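Local coordinates for protein Mannose/sialic acid-binding lectin (Polygonatum cyrtonema, PDB 3A0C) that probably binds carbohydrate, mannose in particular, through a beta-prism II domain of the bulb-type lectin family, and has anti-HIV activity, at residues A[1-5]-A[15-19]. Sequence-based numbering, arbitrary orientation.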
loop_
_atom_site.group_PDB
_atom_site.type_symbol
_atom_site.label_atom_id
_atom_site.label_comp_id
_atom_site.label_asym_id
_atom_site.label_seq_id
_atom_site.Cartn_x
_atom_site.Cartn_y
_atom_site.Cartn_z
ATOM N N VAL A 1 3.054 -1.728 9.772
ATOM C CA VAL A 1 3.085 -1.244 8.364
ATOM C C VAL A 1 2.927 -2.441 7.428
ATOM O O VAL A 1 3.542 -3.482 7.642
ATOM C CB VAL A 1 4.433 -0.560 8.052
ATOM C CG1 VAL A 1 4.289 0.387 6.863
ATOM C CG2 VAL A 1 4.914 0.180 9.268
ATOM N N ASN A 2 2.089 -2.309 6.404
ATOM C CA ASN A 2 1.921 -3.403 5.465
ATOM C C ASN A 2 2.242 -2.930 4.050
ATOM O O ASN A 2 1.661 -3.409 3.075
ATOM C CB ASN A 2 0.497 -3.980 5.520
ATOM C CG ASN A 2 -0.548 -2.991 5.097
ATOM O OD1 ASN A 2 -0.951 -2.140 5.878
ATOM N ND2 ASN A 2 -0.992 -3.088 3.847
ATOM N N SER A 3 3.173 -1.985 3.938
ATOM C CA SER A 3 3.565 -1.472 2.624
ATOM C C SER A 3 5.040 -1.120 2.595
ATOM O O SER A 3 5.627 -0.794 3.616
ATOM C CB SER A 3 2.753 -0.222 2.258
ATOM O OG SER A 3 3.247 0.912 2.942
ATOM N N LEU A 4 5.631 -1.210 1.414
ATOM C CA LEU A 4 7.039 -0.883 1.203
ATOM C C LEU A 4 7.068 -0.091 -0.100
ATOM O O LEU A 4 6.765 -0.630 -1.159
ATOM C CB LEU A 4 7.891 -2.148 1.031
ATOM C CG LEU A 4 9.375 -1.880 0.733
ATOM C CD1 LEU A 4 10.073 -1.547 2.036
ATOM C CD2 LEU A 4 10.043 -3.094 0.070
ATOM N N SER A 5 7.429 1.180 -0.034
ATOM C CA SER A 5 7.443 1.991 -1.240
ATOM C C SER A 5 8.824 2.310 -1.802
ATOM O O SER A 5 9.789 2.444 -1.065
ATOM C CB SER A 5 6.660 3.283 -1.005
ATOM O OG SER A 5 7.226 4.029 0.051
ATOM N N SER A 15 9.822 -7.151 8.144
ATOM C CA SER A 15 8.603 -7.690 7.563
ATOM C C SER A 15 7.450 -6.703 7.543
ATOM O O SER A 15 7.484 -5.676 8.228
ATOM C CB SER A 15 8.159 -8.905 8.359
ATOM O OG SER A 15 7.828 -8.514 9.673
ATOM N N LEU A 16 6.437 -7.023 6.744
ATOM C CA LEU A 16 5.219 -6.211 6.645
ATOM C C LEU A 16 4.181 -7.095 7.313
ATOM O O LEU A 16 4.303 -8.320 7.286
ATOM C CB LEU A 16 4.816 -5.979 5.187
ATOM C CG LEU A 16 5.840 -5.382 4.221
ATOM C CD1 LEU A 16 5.157 -5.168 2.883
ATOM C CD2 LEU A 16 6.385 -4.079 4.750
ATOM N N GLU A 17 3.163 -6.503 7.916
ATOM C CA GLU A 17 2.167 -7.320 8.578
ATOM C C GLU A 17 0.817 -6.680 8.432
ATOM O O GLU A 17 0.702 -5.457 8.492
ATOM C CB GLU A 17 2.501 -7.442 10.056
ATOM C CG GLU A 17 3.961 -7.713 10.323
ATOM C CD GLU A 17 4.447 -7.036 11.589
ATOM O OE1 GLU A 17 3.783 -7.201 12.635
ATOM O OE2 GLU A 17 5.492 -6.344 11.535
ATOM N N VAL A 18 -0.204 -7.508 8.250
ATOM C CA VAL A 18 -1.569 -7.021 8.103
ATOM C C VAL A 18 -2.506 -8.103 8.636
ATOM O O VAL A 18 -2.148 -9.280 8.663
ATOM C CB VAL A 18 -1.907 -6.694 6.602
ATOM C CG1 VAL A 18 -2.092 -7.973 5.817
ATOM C CG2 VAL A 18 -3.146 -5.817 6.512
ATOM N N GLY A 19 -3.694 -7.694 9.075
ATOM C CA GLY A 19 -4.662 -8.643 9.590
ATOM C C GLY A 19 -5.285 -9.457 8.470
ATOM O O GLY A 19 -5.267 -9.032 7.306
#
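A single backbone hydrogen bond ties Val1 to Glu17: Glu17 N donates to Val1 O at 3.1 Å, with 161° at the hydrogen. The amide approaches tilted 28° from the carbonyl plane. The same oxygen also lies 3.4 Å from Leu16 CA, whose C-H contact is more bent. Val1 O is thus approached by two successive residues of strand 15-18.

The van der Waals part of the contact centres on Leu16, whose methyls lie mainly against backbone. With its CG beside the backbone N and anti to the carbonyl carbon (chi1 -54°), the side chain extends alongside the main chain of 2-4. Leu16 CD1 rests 3.9 Å from Asn2 C, while Leu16 CD2 lies 3.6 Å from Ser3 O. Leu4 CB meets Leu16 CD2 more loosely, at 4.5 Å.

In the beta-prism II fold, three antiparallel sheets surround a common core. Strands 3-5 and 15-18 are outermost, within this chain, in two different sheets, and the contact bridges the two sheets at this corner. Leu4 and Leu16 both pack on Leu10 and on Leu87, the latter from strand 86-89.

Van der Waals contact continues at Asn2 and Val18, whose side chains run at a slant to each other, CB to CB 3.8 Å. Asn2 CB also sits 3.3 Å from Glu17 O. The buried Asn2 amide is engaged beyond this pairing: ND2 bonds to Leu89 O and to Ser3 OG of the second subunit, and OD1 accepts from Asn2 N of that subunit, which places this end of the contact at the dimer interface.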